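2-oxoglutarate-dependent dioxygenase DAO (Oryza sativa subsp. indica, PDB 6KUN) probably catalyses the iron- and 2-oxoglutarate-dependent, irreversible oxidation of the auxin indole-3-acetic acid to inactive 2-oxoindole-3-acetic acid. Local coordinates at residues B[173-178]-B[246-251]; B[180-185]-B[212-217]. All coordinates share one frame; numbering follows the deposited sequence.

Contact 1: B[173-178]-B[246-251]. With AKG (2-oxoglutaric acid), chain G; IAC (1H-indol-3-ylacetic acid), chain H.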
ATOM      1  N   HIS B 173     -20.411   4.452 -17.594  1.00 25.11           N
ATOM      2  CA  HIS B 173     -19.985   5.094 -18.818  1.00 21.61           C
ATOM      3  C   HIS B 173     -18.842   4.295 -19.411  1.00 17.68           C
ATOM      4  O   HIS B 173     -18.277   3.401 -18.773  1.00 22.47           O
ATOM      5  CB  HIS B 173     -19.516   6.516 -18.545  1.00 25.60           C
ATOM      6  CG  HIS B 173     -18.285   6.559 -17.693  1.00 26.19           C
ATOM      7  ND1 HIS B 173     -18.264   6.100 -16.392  1.00 40.96           N
ATOM      8  CD2 HIS B 173     -17.023   6.956 -17.964  1.00 39.68           C
ATOM      9  CE1 HIS B 173     -17.054   6.244 -15.889  1.00 41.44           C
ATOM     10  NE2 HIS B 173     -16.285   6.765 -16.822  1.00 40.88           N
ATOM     11  N   THR B 174     -18.483   4.665 -20.630  1.00 15.94           N
ATOM     12  CA  THR B 174     -17.257   4.213 -21.274  1.00 17.66           C
ATOM     13  C   THR B 174     -16.340   5.430 -21.311  1.00 14.46           C
ATOM     14  O   THR B 174     -16.809   6.554 -21.291  1.00 16.93           O
ATOM     15  CB  THR B 174     -17.480   3.678 -22.693  1.00 26.70           C
ATOM     16  OG1 THR B 174     -18.099   4.698 -23.502  1.00 22.21           O
ATOM     17  CG2 THR B 174     -18.310   2.388 -22.692  1.00 24.31           C
ATOM     18  N   ASP B 175     -15.044   5.184 -21.410  1.00 16.40           N
ATOM     19  CA  ASP B 175     -14.115   6.239 -21.767  1.00 23.75           C
ATOM     20  C   ASP B 175     -14.232   6.503 -23.262  1.00 21.39           C
ATOM     21  O   ASP B 175     -14.303   5.559 -24.049  1.00 19.04           O
ATOM     22  CB  ASP B 175     -12.676   5.834 -21.441  1.00 22.54           C
ATOM     23  CG  ASP B 175     -12.457   5.565 -19.967  1.00 26.69           C
ATOM     24  OD1 ASP B 175     -13.251   6.056 -19.137  1.00 27.54           O
ATOM     25  OD2 ASP B 175     -11.482   4.870 -19.642  1.00 23.86           O
ATOM     26  N   SER B 176     -14.170   7.782 -23.665  1.00 21.26           N
ATOM     27  CA  SER B 176     -14.304   8.108 -25.082  1.00 19.97           C
ATOM     28  C   SER B 176     -13.063   7.705 -25.872  1.00 17.93           C
ATOM     29  O   SER B 176     -13.157   7.421 -27.080  1.00 19.68           O
ATOM     30  CB  SER B 176     -14.537   9.617 -25.263  1.00 23.14           C
ATOM     31  OG  SER B 176     -13.466  10.349 -24.712  1.00 18.00           O
ATOM     32  N   GLY B 177     -11.909   7.656 -25.198  1.00 18.88           N
ATOM     33  CA  GLY B 177     -10.624   7.499 -25.839  1.00 13.92           C
ATOM     34  C   GLY B 177     -10.265   6.072 -26.202  1.00 16.07           C
ATOM     35  O   GLY B 177     -11.094   5.162 -26.198  1.00 17.51           O
ATOM     36  N   PHE B 178      -8.974   5.874 -26.458  1.00 18.14           N
ATOM     37  CA  PHE B 178      -8.461   4.598 -26.958  1.00 22.65           C
ATOM     38  C   PHE B 178      -8.271   3.570 -25.848  1.00 19.97           C
ATOM     39  O   PHE B 178      -8.879   2.474 -25.881  1.00 16.69           O
ATOM     40  CB  PHE B 178      -7.141   4.894 -27.725  1.00 16.85           C
ATOM     41  CG  PHE B 178      -6.533   3.741 -28.405  1.00 22.31           C
ATOM     42  CD1 PHE B 178      -7.138   3.172 -29.535  1.00 28.22           C
ATOM     43  CD2 PHE B 178      -5.330   3.205 -27.954  1.00 19.82           C
ATOM     44  CE1 PHE B 178      -6.564   2.070 -30.168  1.00 31.95           C
ATOM     45  CE2 PHE B 178      -4.774   2.084 -28.541  1.00 21.60           C
ATOM     46  CZ  PHE B 178      -5.385   1.531 -29.677  1.00 26.21           C
ATOM     47  N   ALA B 246      -5.058   8.102 -13.165  1.00 16.30           N
ATOM     48  CA  ALA B 246      -5.375   7.542 -14.474  1.00 20.98           C
ATOM     49  C   ALA B 246      -4.634   8.262 -15.582  1.00 17.88           C
ATOM     50  O   ALA B 246      -4.398   9.476 -15.509  1.00 16.83           O
ATOM     51  CB  ALA B 246      -6.900   7.596 -14.765  1.00 23.56           C
ATOM     52  N   MET B 247      -4.265   7.512 -16.603  1.00 16.55           N
ATOM     53  CA  MET B 247      -3.681   8.058 -17.817  1.00 17.67           C
ATOM     54  C   MET B 247      -4.546   7.617 -18.989  1.00 20.32           C
ATOM     55  O   MET B 247      -4.751   6.411 -19.199  1.00 15.78           O
ATOM     56  CB  MET B 247      -2.249   7.548 -18.004  1.00 23.13           C
ATOM     57  CG  MET B 247      -1.581   8.117 -19.254  1.00 22.85           C
ATOM     58  SD  MET B 247      -1.237   9.894 -19.218  1.00 23.13           S
ATOM     59  CE  MET B 247       0.275   9.881 -18.265  1.00 33.03           C
ATOM     60  N   PHE B 248      -5.086   8.578 -19.711  1.00 16.48           N
ATOM     61  CA  PHE B 248      -5.997   8.344 -20.842  1.00 16.11           C
ATOM     62  C   PHE B 248      -5.243   8.591 -22.140  1.00 22.22           C
ATOM     63  O   PHE B 248      -4.814   9.708 -22.407  1.00 16.10           O
ATOM     64  CB  PHE B 248      -7.229   9.224 -20.778  1.00 16.72           C
ATOM     65  CG  PHE B 248      -7.989   9.116 -19.488  1.00 16.79           C
ATOM     66  CD1 PHE B 248      -7.612   9.845 -18.378  1.00 24.54           C
ATOM     67  CD2 PHE B 248      -9.103   8.298 -19.396  1.00 21.43           C
ATOM     68  CE1 PHE B 248      -8.331   9.770 -17.208  1.00 24.94           C
ATOM     69  CE2 PHE B 248      -9.830   8.232 -18.207  1.00 27.60           C
ATOM     70  CZ  PHE B 248      -9.424   8.966 -17.111  1.00 18.36           C
ATOM     71  N   LEU B 249      -5.043   7.527 -22.906  1.00 18.33           N
ATOM     72  CA  LEU B 249      -4.559   7.626 -24.272  1.00 13.80           C
ATOM     73  C   LEU B 249      -5.759   7.890 -25.171  1.00 17.19           C
ATOM     74  O   LEU B 249      -6.675   7.054 -25.251  1.00 14.15           O
ATOM     75  CB  LEU B 249      -3.880   6.341 -24.699  1.00 20.16           C
ATOM     76  CG  LEU B 249      -2.627   6.325 -25.542  1.00 29.20           C
ATOM     77  CD1 LEU B 249      -2.531   4.924 -26.188  1.00 22.63           C
ATOM     78  CD2 LEU B 249      -2.450   7.347 -26.536  1.00 20.49           C
ATOM     79  N   LEU B 250      -5.753   9.040 -25.849  1.00 14.19           N
ATOM     80  CA  LEU B 250      -6.966   9.563 -26.468  1.00 21.37           C
ATOM     81  C   LEU B 250      -7.133   9.161 -27.931  1.00 21.73           C
ATOM     82  O   LEU B 250      -8.046   8.402 -28.257  1.00 20.74           O
ATOM     83  CB  LEU B 250      -7.016  11.084 -26.316  1.00 18.81           C
ATOM     84  CG  LEU B 250      -6.929  11.634 -24.895  1.00 27.09           C
ATOM     85  CD1 LEU B 250      -6.738  13.152 -24.842  1.00 27.59           C
ATOM     86  CD2 LEU B 250      -8.163  11.244 -24.111  1.00 15.58           C
ATOM     87  N   ALA B 251      -6.319   9.710 -28.823  1.00 17.52           N
ATOM     88  CA  ALA B 251      -6.499   9.497 -30.260  1.00 17.30           C
ATOM     89  C   ALA B 251      -5.262   9.969 -30.997  1.00 18.41           C
ATOM     90  O   ALA B 251      -4.368  10.527 -30.364  1.00 19.07           O
ATOM     91  CB  ALA B 251      -7.736  10.226 -30.780  1.00 23.52           C
TER
HETATM   92  C1  AKG G 401     -12.572   6.157 -15.173  1.00 73.33           C
HETATM   93  O1  AKG G 401     -11.478   5.566 -15.044  1.00 65.02           O
HETATM   94  O2  AKG G 401     -12.861   6.797 -16.207  1.00 54.16           O
HETATM   95  C2  AKG G 401     -13.543   6.096 -14.084  1.00 76.35           C
HETATM   96  O5  AKG G 401     -14.651   5.624 -14.275  1.00 72.04           O
HETATM   97  C3  AKG G 401     -13.167   6.621 -12.718  1.00 69.22           C
HETATM   98  C4  AKG G 401     -11.740   6.201 -12.388  1.00 74.03           C
HETATM   99  C5  AKG G 401     -11.373   6.704 -11.013  1.00 73.56           C
HETATM  100  O3  AKG G 401     -11.181   5.867 -10.103  1.00 74.56           O
HETATM  101  O4  AKG G 401     -11.274   7.938 -10.835  1.00 81.29           O
HETATM  102  C   IAC H 402     -16.700  12.507 -22.558  1.00 83.88           C
HETATM  103  C1  IAC H 402     -16.232  13.533 -21.809  1.00101.60           C
HETATM  104  C2  IAC H 402     -17.048  14.131 -20.815  1.00100.98           C
HETATM  105  C3  IAC H 402     -18.321  13.661 -20.605  1.00 99.83           C
HETATM  106  C4  IAC H 402     -18.791  12.604 -21.364  1.00 88.39           C
HETATM  107  C5  IAC H 402     -17.991  12.059 -22.337  1.00 65.76           C
HETATM  108  C7  IAC H 402     -14.977  13.791 -22.211  1.00 96.49           C
HETATM  109  C8  IAC H 402     -14.642  12.920 -23.231  1.00 90.91           C
HETATM  110  C17 IAC H 402     -13.933  14.817 -21.780  1.00 91.02           C
HETATM  111  C18 IAC H 402     -13.170  14.398 -20.537  1.00 90.29           C
HETATM  112  N   IAC H 402     -15.721  12.121 -23.444  1.00 80.25           N
HETATM  113  O2  IAC H 402     -12.838  15.294 -19.712  1.00 77.94           O
HETATM  114  O3  IAC H 402     -12.855  13.191 -20.349  1.00 98.87           O

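Contact 2: B[180-185]-B[212-217]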
ATOM      1  N   THR B 180      -7.116   3.329 -21.383  1.00 16.96           N
ATOM      2  CA  THR B 180      -6.901   4.006 -20.123  1.00 20.10           C
ATOM      3  C   THR B 180      -6.150   3.102 -19.167  1.00 17.34           C
ATOM      4  O   THR B 180      -6.527   1.938 -19.006  1.00 24.34           O
ATOM      5  CB  THR B 180      -8.226   4.417 -19.495  1.00 19.97           C
ATOM      6  OG1 THR B 180      -8.946   5.216 -20.426  1.00 22.04           O
ATOM      7  CG2 THR B 180      -7.944   5.258 -18.228  1.00 26.19           C
ATOM      8  N   VAL B 181      -5.095   3.638 -18.517  1.00 11.17           N
ATOM      9  CA  VAL B 181      -4.377   2.898 -17.495  1.00 13.29           C
ATOM     10  C   VAL B 181      -4.700   3.541 -16.157  1.00 19.33           C
ATOM     11  O   VAL B 181      -4.475   4.738 -15.981  1.00 17.18           O
ATOM     12  CB  VAL B 181      -2.857   2.853 -17.724  1.00 23.66           C
ATOM     13  CG1 VAL B 181      -2.203   1.969 -16.657  1.00 26.35           C
ATOM     14  CG2 VAL B 181      -2.545   2.324 -19.076  1.00 29.15           C
ATOM     15  N   LEU B 182      -5.184   2.738 -15.211  1.00 17.40           N
ATOM     16  CA  LEU B 182      -5.653   3.219 -13.916  1.00 17.53           C
ATOM     17  C   LEU B 182      -4.804   2.606 -12.803  1.00 17.35           C
ATOM     18  O   LEU B 182      -4.468   1.419 -12.849  1.00 15.28           O
ATOM     19  CB  LEU B 182      -7.135   2.824 -13.689  1.00 24.42           C
ATOM     20  CG  LEU B 182      -8.208   3.188 -14.709  1.00 70.45           C
ATOM     21  CD1 LEU B 182      -9.510   2.477 -14.335  1.00 90.11           C
ATOM     22  CD2 LEU B 182      -8.422   4.678 -14.777  1.00 91.12           C
ATOM     23  N   GLN B 183      -4.533   3.412 -11.779  1.00 16.65           N
ATOM     24  CA  GLN B 183      -3.961   2.941 -10.524  1.00 18.41           C
ATOM     25  C   GLN B 183      -4.956   3.241  -9.402  1.00 21.12           C
ATOM     26  O   GLN B 183      -5.110   4.392  -8.992  1.00 20.25           O
ATOM     27  CB  GLN B 183      -2.624   3.628 -10.246  1.00 25.31           C
ATOM     28  CG  GLN B 183      -2.037   3.315  -8.880  1.00 46.37           C
ATOM     29  CD  GLN B 183      -0.698   2.611  -8.968  1.00 53.43           C
ATOM     30  OE1 GLN B 183       0.355   3.232  -8.822  1.00 30.69           O
ATOM     31  NE2 GLN B 183      -0.732   1.304  -9.208  1.00 59.44           N
ATOM     32  N   GLU B 184      -5.639   2.205  -8.921  1.00 31.71           N
ATOM     33  CA  GLU B 184      -6.736   2.369  -7.973  1.00 39.46           C
ATOM     34  C   GLU B 184      -6.187   2.397  -6.553  1.00 33.46           C
ATOM     35  O   GLU B 184      -5.076   1.954  -6.278  1.00 24.06           O
ATOM     36  CB  GLU B 184      -7.760   1.231  -8.138  1.00 64.49           C
ATOM     37  CG  GLU B 184      -9.049   1.371  -7.312  1.00 81.74           C
ATOM     38  CD  GLU B 184     -10.064   0.282  -7.643  1.00 88.41           C
ATOM     39  OE1 GLU B 184      -9.745  -0.592  -8.477  1.00 81.98           O
ATOM     40  OE2 GLU B 184     -11.177   0.298  -7.077  1.00 93.82           O
ATOM     41  N   ASP B 185      -6.976   2.955  -5.653  1.00 51.33           N
ATOM     42  CA  ASP B 185      -6.615   2.973  -4.244  1.00 47.21           C
ATOM     43  C   ASP B 185      -6.542   1.553  -3.723  1.00 39.52           C
ATOM     44  O   ASP B 185      -7.514   0.814  -3.847  1.00 35.64           O
ATOM     45  CB  ASP B 185      -7.658   3.764  -3.465  1.00 55.71           C
ATOM     46  CG  ASP B 185      -7.110   4.320  -2.193  1.00 55.74           C
ATOM     47  OD1 ASP B 185      -6.253   3.646  -1.576  1.00 52.67           O
ATOM     48  OD2 ASP B 185      -7.534   5.444  -1.834  1.00 48.58           O
ATOM     49  N   VAL B 212      -4.827  -1.392 -13.868  1.00 16.24           N
ATOM     50  CA  VAL B 212      -5.962  -1.834 -14.680  1.00 18.02           C
ATOM     51  C   VAL B 212      -5.942  -1.074 -15.987  1.00 23.69           C
ATOM     52  O   VAL B 212      -5.749   0.150 -15.990  1.00 19.27           O
ATOM     53  CB  VAL B 212      -7.281  -1.596 -13.919  1.00 22.23           C
ATOM     54  CG1 VAL B 212      -8.475  -2.017 -14.744  1.00 38.66           C
ATOM     55  CG2 VAL B 212      -7.239  -2.310 -12.583  1.00 29.50           C
ATOM     56  N   VAL B 213      -6.169  -1.776 -17.096  1.00 16.37           N
ATOM     57  CA  VAL B 213      -6.294  -1.178 -18.411  1.00 13.88           C
ATOM     58  C   VAL B 213      -7.727  -1.349 -18.903  1.00 25.66           C
ATOM     59  O   VAL B 213      -8.290  -2.448 -18.835  1.00 19.17           O
ATOM     60  CB  VAL B 213      -5.288  -1.782 -19.405  1.00 26.39           C
ATOM     61  CG1 VAL B 213      -5.439  -1.076 -20.776  1.00 21.24           C
ATOM     62  CG2 VAL B 213      -3.863  -1.673 -18.845  1.00 22.40           C
ATOM     63  N   ASN B 214      -8.333  -0.257 -19.363  1.00 19.49           N
ATOM     64  CA  ASN B 214      -9.670  -0.304 -19.963  1.00 15.12           C
ATOM     65  C   ASN B 214      -9.626   0.197 -21.394  1.00 19.95           C
ATOM     66  O   ASN B 214      -8.998   1.232 -21.695  1.00 17.78           O
ATOM     67  CB  ASN B 214     -10.676   0.605 -19.160  1.00 23.46           C
ATOM     68  CG  ASN B 214     -11.037   0.005 -17.806  1.00 35.15           C
ATOM     69  OD1 ASN B 214     -10.846  -1.176 -17.564  1.00 35.01           O
ATOM     70  ND2 ASN B 214     -11.558   0.850 -16.920  1.00 37.01           N
ATOM     71  N   VAL B 215     -10.353  -0.491 -22.270  1.00 18.35           N
ATOM     72  CA  VAL B 215     -10.521  -0.063 -23.662  1.00 14.65           C
ATOM     73  C   VAL B 215     -11.683   0.898 -23.738  1.00 14.12           C
ATOM     74  O   VAL B 215     -12.745   0.638 -23.172  1.00 19.99           O
ATOM     75  CB  VAL B 215     -10.779  -1.284 -24.588  1.00 14.44           C
ATOM     76  CG1 VAL B 215     -10.990  -0.818 -26.031  1.00 21.55           C
ATOM     77  CG2 VAL B 215      -9.637  -2.287 -24.460  1.00 21.13           C
ATOM     78  N   GLY B 216     -11.512   1.979 -24.492  1.00 15.26           N
ATOM     79  CA  GLY B 216     -12.535   2.980 -24.667  1.00 13.97           C
ATOM     80  C   GLY B 216     -13.126   2.979 -26.073  1.00 18.46           C
ATOM     81  O   GLY B 216     -12.860   2.114 -26.904  1.00 16.50           O
ATOM     82  N   ASP B 217     -13.963   3.980 -26.323  1.00 16.56           N
ATOM     83  CA  ASP B 217     -14.778   3.992 -27.548  1.00 15.20           C
ATOM     84  C   ASP B 217     -13.898   4.067 -28.776  1.00 14.79           C
ATOM     85  O   ASP B 217     -14.122   3.353 -29.745  1.00 17.66           O
ATOM     86  CB  ASP B 217     -15.757   5.154 -27.559  1.00 14.04           C
ATOM     87  CG  ASP B 217     -16.857   5.033 -26.517  1.00 22.28           C
ATOM     88  OD1 ASP B 217     -17.030   3.979 -25.881  1.00 13.75           O
ATOM     89  OD2 ASP B 217     -17.564   6.083 -26.336  1.00 20.31           O
TER

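Contact 1: B[173-178]-B[246-251]
Asp175 and Phe248 meet where the loop 173-178 passes the end of strand 246-249. Their side chains cross at about a right angle, with carboxylate and ring planes 74° apart. The CB of Asp175 points toward the strand, and with CG beside the backbone N (chi1 -61°) OD2 comes to the ring edge, 4.0 Å from Phe248 CE2. OD2 is hydrogen-bonded to Thr180 OG1, and Asp175 OD1 comes within 3.0 Å of AKG O2. That same ligand oxygen lies in the plane of the Phe248 ring, at its edge. His173 NE2 gives AKG O2 a weak bond of 3.5 Å. Ser176 OG, hydrogen-bonded to Tyr277, lies 3.1 Å from IAC N, without hydrogen-bond geometry. Farther along, Phe178 N donates to Leu249 O (2.9 Å), while Phe178 and Leu249 run side by side, CD2 to CD1 3.7 Å. An alanine in place of Asp175 would probably leave Thr180 OG1 without its carboxylate partner and cost the site a predicted iron ligand. Two carboxylate oxygens this close, with His173 NE2 beside them, are consistent with a metal position between them; His232 would then complete the facial triad begun by the His-X-Asp pair His173 and Asp175.

Contact 2: B[180-185]-B[212-217]
Thr180 and Asn214 form a hydrogen-bonded antiparallel pair, bonded in both directions: Thr180 N to Asn214 O at 2.8 Å and Asn214 N to Thr180 O at 2.9 Å. Leu182 and Val212 repeat the pattern two residues on, where Leu182 N reaches Val212 O at 2.8 Å with an N-H...O angle of 163°, and Val212 N returns the bond to Leu182 O. Between them, Val181 and Val213 make the non-hydrogen-bonded pair; beside it, Val213 CA lies 3.2 Å from Thr180 O, a CA-H...O contact. The short strand axes, 4.7 Å apart at closest approach and 149° between their directions, confirm an antiparallel, twisted pairing.

The side chains divide between two faces. Thr180, Leu182, Val212 and Asn214 share one; on it Leu182 and Asn214 cross at about a right angle. A chi1 of -54° sets Leu182 CG beside its backbone N, and its CD1 lies by the end of the Asn214 side chain. Val181 and Val213 occupy the other, their CG2 methyls 4.2 Å apart, and pack on helix 111-138.

Farther out, strand 33-37 flanks Val213 through a backbone bond with Phe34, while strand 242-249 flanks Val181 through one with Met247. Leu182 also touches 2-oxoglutarate, and Thr180 is a second-shell residue positioning a predicted iron ligand. Strands 180-183 and 212-215 are thus interior members of the major sheet of the double-stranded beta-helix, or jelly roll, of 2-oxoglutarate-dependent dioxygenases: one face lines the 2-oxoglutarate pocket through Leu182 and the other is backed by helix 111-138.

How the contacts relate
From the N terminus, the chain leaves strand 168-173 of the smaller, four-stranded sheet through the loop 173-178 and enters strand 179-183 of the larger one directly, so the first segments of both contacts are nearly consecutive. Contact 2 closes first, when strand 211-215 returns beside 180-185; contact 1 closes later, on strand 242-249, and encloses contact 2 as a nested loop. The contact centres are about 8 Å apart. A direct touch joins them as well: Thr174 OG1 lies 2.7 Å from Asp217 OD1, a probable hydrogen bond. Together they tie the predicted iron-site loop to the larger sheet, in which 179-183 sits between 211-215 and 242-249.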